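Local coordinates for protein Phospholipase/Carboxylesterase (Dyadobacter fermentans, PDB 4H0C) that probably hydrolyses carboxylic esters, perhaps including palmitoyl thioesters on proteins, as an alpha/beta hydrolase of the phospholipase/carboxylesterase family, at residues A[118-132]-A[144-158]. Sequence-based numbering, arbitrary orientation. Where two conformers were deposited one is given.
Sequences TTRNARKYGGIIAFT and NYKGDFKQTPVFIST
T152 OG1 sits anti to its own carbonyl carbon (chi1 -63°), and this rotation turns it to Y125 N. F149 has a similar first torsion (-77°), which turns one face of its ring to A122 CB. The contact joins two neighbouring parallel strands, 127-131 and 153-158, in the central sheet of the alpha/beta-hydrolase fold, together with the loops leading into them. The axes of these short strand segments come within 4.8 Å of each other. P153 O accepts from I128 N, I128 O from F155 N, F155 O from A130 N, and A130 O from S157 N: the alternating ladder of parallel strands.

Before the strands, T152 OG1 ties the two loops. It accepts from Y125 N at 2.9 Å in a nearly straight bond (174°). It also donates to F149 O at 2.7 Å, on a lone pair in the carbonyl plane. F149 O takes T152 N as well, closing a type I' turn. A valine in place of T152 would probably leave Y125 N without its acceptor and the turn without its side-chain clasp.

The F149 ring is met from several sides. A122 CB stands over its centre, 3.6 Å from the centroid, as a CH-pi contact. T119 OG1, hydrogen-bonded to L115 O in helix 109-120, lies in plane at the edge, while I128 CD1 meets CE1 of F149 at 3.6 Å. L177 of helix 167-179 also touches this ring. T119 CG2 rests over one face of the Y145 ring, whose OH bonds to E116.

At the C-terminal ends of the strands, T132 OG1 hydrogen-bonds to R192, and the T132 side chain touches H194, probably the catalytic histidine. One water bridges the two backbones, donating to R120 O at 2.7 Å and to N144 O at 2.8 Å.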
# COMPACT_ATOMS: atom_id res chain seq x y z
N THR A 118 -4.61 4.83 2.03
CA THR A 118 -4.45 5.17 3.44
C THR A 118 -4.48 6.69 3.66
O THR A 118 -4.91 7.12 4.69
CB THR A 118 -3.22 4.54 4.09
OG1 THR A 118 -2.07 4.89 3.33
CG2 THR A 118 -3.35 3.01 4.12
N THR A 119 -4.02 7.46 2.68
CA THR A 119 -3.96 8.92 2.79
C THR A 119 -5.34 9.57 2.49
O THR A 119 -5.70 10.62 3.06
CB THR A 119 -2.80 9.46 1.94
OG1 THR A 119 -1.61 8.72 2.29
CG2 THR A 119 -2.52 10.95 2.23
N ARG A 120 -6.14 8.91 1.66
CA ARG A 120 -7.55 9.35 1.51
C ARG A 120 -8.38 9.01 2.74
O ARG A 120 -9.46 9.59 2.93
CB ARG A 120 -8.17 8.70 0.27
CG ARG A 120 -7.64 9.27 -1.04
CD ARG A 120 -8.44 8.74 -2.20
NE ARG A 120 -7.88 9.15 -3.48
CZ ARG A 120 -8.59 9.35 -4.59
NH1 ARG A 120 -9.92 9.25 -4.56
NH2 ARG A 120 -7.97 9.70 -5.70
N ASN A 121 -7.88 8.07 3.55
CA ASN A 121 -8.63 7.51 4.67
C ASN A 121 -7.76 7.43 5.90
O ASN A 121 -7.62 6.37 6.50
CB ASN A 121 -9.15 6.11 4.31
CG ASN A 121 -10.11 6.15 3.13
OD1 ASN A 121 -11.28 6.53 3.28
ND2 ASN A 121 -9.62 5.79 1.95
N ALA A 122 -7.10 8.55 6.23
CA ALA A 122 -6.07 8.54 7.28
C ALA A 122 -6.71 8.40 8.65
O ALA A 122 -7.68 9.07 8.94
CB ALA A 122 -5.18 9.78 7.21
N ARG A 123 -6.20 7.47 9.43
CA ARG A 123 -6.58 7.29 10.81
C ARG A 123 -5.45 6.53 11.46
O ARG A 123 -4.45 6.30 10.83
CB ARG A 123 -7.91 6.56 10.96
CG ARG A 123 -8.08 5.36 10.07
CD ARG A 123 -9.51 4.90 10.23
NE ARG A 123 -9.93 3.86 9.33
CZ ARG A 123 -10.88 2.98 9.65
NH1 ARG A 123 -11.46 3.01 10.85
NH2 ARG A 123 -11.24 2.05 8.76
N LYS A 124 -5.62 6.13 12.72
CA LYS A 124 -4.56 5.38 13.38
C LYS A 124 -4.59 3.96 12.85
O LYS A 124 -5.58 3.24 13.02
CB LYS A 124 -4.71 5.38 14.91
CG LYS A 124 -3.53 4.76 15.64
CD LYS A 124 -3.71 4.90 17.14
CE LYS A 124 -2.44 4.51 17.88
NZ LYS A 124 -2.69 4.21 19.32
N TYR A 125 -3.53 3.58 12.13
CA TYR A 125 -3.40 2.21 11.65
C TYR A 125 -2.25 1.55 12.39
O TYR A 125 -1.46 2.23 13.06
CB TYR A 125 -3.10 2.23 10.14
CG TYR A 125 -4.27 2.65 9.26
CD1 TYR A 125 -5.47 1.89 9.22
CD2 TYR A 125 -4.19 3.79 8.46
CE1 TYR A 125 -6.52 2.26 8.39
CE2 TYR A 125 -5.24 4.18 7.64
CZ TYR A 125 -6.39 3.41 7.60
OH TYR A 125 -7.40 3.83 6.78
N GLY A 126 -2.11 0.23 12.25
CA GLY A 126 -0.98 -0.48 12.84
C GLY A 126 0.35 -0.04 12.25
O GLY A 126 1.32 0.18 12.97
N GLY A 127 0.39 0.12 10.94
CA GLY A 127 1.61 0.52 10.24
C GLY A 127 1.38 0.41 8.74
O GLY A 127 0.47 -0.31 8.30
N ILE A 128 2.17 1.15 7.96
CA ILE A 128 2.00 1.19 6.52
C ILE A 128 3.36 1.03 5.87
O ILE A 128 4.29 1.75 6.20
CB ILE A 128 1.34 2.53 6.09
CG1 ILE A 128 -0.07 2.64 6.70
CG2 ILE A 128 1.28 2.62 4.57
CD1 ILE A 128 -0.68 4.05 6.67
N ILE A 129 3.48 0.05 4.97
CA ILE A 129 4.74 -0.24 4.30
C ILE A 129 4.58 -0.05 2.80
O ILE A 129 3.81 -0.78 2.14
CB ILE A 129 5.17 -1.68 4.60
CG1 ILE A 129 5.30 -1.91 6.11
CG2 ILE A 129 6.48 -1.98 3.88
CD1 ILE A 129 5.09 -3.37 6.49
N ALA A 130 5.27 0.95 2.25
CA ALA A 130 5.17 1.27 0.83
C ALA A 130 6.52 1.08 0.15
O ALA A 130 7.35 2.01 0.09
CB ALA A 130 4.65 2.69 0.63
N PHE A 131 6.77 -0.15 -0.32
CA PHE A 131 8.02 -0.46 -1.02
C PHE A 131 7.94 0.11 -2.44
O PHE A 131 7.22 -0.43 -3.28
CB PHE A 131 8.26 -1.97 -1.13
CG PHE A 131 8.48 -2.68 0.19
CD1 PHE A 131 9.55 -2.35 1.02
CD2 PHE A 131 7.63 -3.74 0.56
CE1 PHE A 131 9.75 -3.05 2.21
CE2 PHE A 131 7.84 -4.44 1.74
CZ PHE A 131 8.90 -4.09 2.58
N THR A 132 8.72 1.16 -2.69
CA THR A 132 8.82 1.81 -4.01
C THR A 132 7.47 2.29 -4.55
O THR A 132 6.93 1.77 -5.55
CB THR A 132 9.55 0.93 -5.02
OG1 THR A 132 10.75 0.43 -4.40
CG2 THR A 132 9.95 1.74 -6.31
N ASN A 144 -8.31 15.43 -1.83
CA ASN A 144 -8.72 14.04 -1.61
C ASN A 144 -8.22 13.43 -0.30
O ASN A 144 -8.70 12.36 0.11
CB ASN A 144 -8.25 13.16 -2.77
CG ASN A 144 -8.99 13.47 -4.06
OD1 ASN A 144 -10.11 14.02 -4.07
ND2 ASN A 144 -8.37 13.13 -5.16
N TYR A 145 -7.27 14.11 0.35
CA TYR A 145 -6.59 13.52 1.49
C TYR A 145 -7.20 14.02 2.78
O TYR A 145 -7.22 15.24 3.04
CB TYR A 145 -5.09 13.78 1.42
CG TYR A 145 -4.45 13.22 0.18
CD1 TYR A 145 -4.82 11.94 -0.30
CD2 TYR A 145 -3.52 13.97 -0.56
CE1 TYR A 145 -4.25 11.42 -1.45
CE2 TYR A 145 -2.94 13.44 -1.70
CZ TYR A 145 -3.31 12.17 -2.15
OH TYR A 145 -2.72 11.68 -3.29
N LYS A 146 -7.75 13.09 3.55
CA LYS A 146 -8.49 13.45 4.76
C LYS A 146 -8.14 12.53 5.91
O LYS A 146 -7.86 11.35 5.70
CB LYS A 146 -10.02 13.42 4.55
CG LYS A 146 -10.54 14.28 3.42
CD LYS A 146 -10.60 15.74 3.81
CE LYS A 146 -11.15 16.56 2.65
NZ LYS A 146 -11.09 17.99 3.01
N GLY A 147 -8.19 13.07 7.12
CA GLY A 147 -7.96 12.27 8.30
C GLY A 147 -6.71 12.69 9.05
O GLY A 147 -6.10 13.72 8.75
N ASP A 148 -6.35 11.91 10.07
CA ASP A 148 -5.10 12.14 10.80
C ASP A 148 -4.50 10.79 11.13
O ASP A 148 -5.20 9.91 11.62
CB ASP A 148 -5.35 12.94 12.09
CG ASP A 148 -4.05 13.44 12.73
OD1 ASP A 148 -3.36 12.66 13.44
OD2 ASP A 148 -3.70 14.63 12.53
N PHE A 149 -3.22 10.59 10.83
CA PHE A 149 -2.62 9.28 11.07
C PHE A 149 -2.36 8.93 12.56
O PHE A 149 -2.08 7.77 12.89
CB PHE A 149 -1.35 9.11 10.24
CG PHE A 149 -1.61 8.83 8.79
CD1 PHE A 149 -2.10 7.58 8.38
CD2 PHE A 149 -1.33 9.78 7.83
CE1 PHE A 149 -2.29 7.30 7.03
CE2 PHE A 149 -1.53 9.52 6.47
CZ PHE A 149 -2.01 8.28 6.07
N LYS A 150 -2.45 9.93 13.44
CA LYS A 150 -2.25 9.71 14.87
C LYS A 150 -0.93 8.97 15.11
O LYS A 150 -0.87 8.06 15.94
CB LYS A 150 -3.44 8.93 15.47
CG LYS A 150 -4.81 9.55 15.22
CD LYS A 150 -5.09 10.70 16.17
CE LYS A 150 -6.59 10.86 16.46
NZ LYS A 150 -7.39 11.33 15.30
N GLN A 151 0.11 9.36 14.37
CA GLN A 151 1.47 8.84 14.57
C GLN A 151 1.66 7.43 14.00
O GLN A 151 2.68 6.79 14.31
CB GLN A 151 1.91 8.90 16.07
CG GLN A 151 1.67 10.27 16.67
CD GLN A 151 2.20 10.44 18.07
OE1 GLN A 151 2.82 9.53 18.65
NE2 GLN A 151 2.01 11.63 18.60
N THR A 152 0.75 6.97 13.14
CA THR A 152 0.95 5.68 12.42
C THR A 152 2.36 5.61 11.81
O THR A 152 2.75 6.51 11.04
CB THR A 152 -0.04 5.50 11.24
OG1 THR A 152 -1.38 5.46 11.71
CG2 THR A 152 0.25 4.22 10.47
N PRO A 153 3.11 4.54 12.13
CA PRO A 153 4.43 4.40 11.51
C PRO A 153 4.27 4.06 10.03
O PRO A 153 3.49 3.18 9.69
CB PRO A 153 5.07 3.23 12.28
CG PRO A 153 4.25 3.06 13.53
CD PRO A 153 2.88 3.60 13.23
N VAL A 154 5.01 4.77 9.16
CA VAL A 154 4.96 4.56 7.72
C VAL A 154 6.39 4.42 7.22
O VAL A 154 7.26 5.22 7.58
CB VAL A 154 4.30 5.76 6.98
CG1 VAL A 154 4.30 5.55 5.46
CG2 VAL A 154 2.88 6.00 7.48
N PHE A 155 6.64 3.39 6.42
CA PHE A 155 7.92 3.21 5.72
C PHE A 155 7.68 3.42 4.24
O PHE A 155 6.82 2.79 3.65
CB PHE A 155 8.49 1.82 5.96
CG PHE A 155 9.77 1.57 5.20
CD1 PHE A 155 11.00 2.05 5.70
CD2 PHE A 155 9.77 0.89 3.98
CE1 PHE A 155 12.19 1.83 5.00
CE2 PHE A 155 10.96 0.66 3.29
CZ PHE A 155 12.17 1.13 3.79
N ILE A 156 8.44 4.33 3.64
CA ILE A 156 8.35 4.59 2.22
C ILE A 156 9.75 4.57 1.63
O ILE A 156 10.67 5.23 2.12
CB ILE A 156 7.57 5.91 1.90
CG1 ILE A 156 7.39 6.12 0.39
CG2 ILE A 156 8.22 7.12 2.56
CD1 ILE A 156 6.46 7.28 0.04
N SER A 157 9.92 3.79 0.58
CA SER A 157 11.23 3.70 -0.07
C SER A 157 11.12 3.84 -1.57
O SER A 157 10.05 3.71 -2.15
CB SER A 157 11.86 2.36 0.24
OG SER A 157 11.04 1.33 -0.26
N THR A 158 12.26 4.13 -2.18
CA THR A 158 12.43 4.01 -3.62
C THR A 158 13.92 3.90 -3.93
O THR A 158 14.78 4.06 -3.05
CB THR A 158 11.76 5.16 -4.41
OG1 THR A 158 11.73 4.83 -5.82
CG2 THR A 158 12.47 6.51 -4.19
O HOH W 1 -10.96 11.10 1.28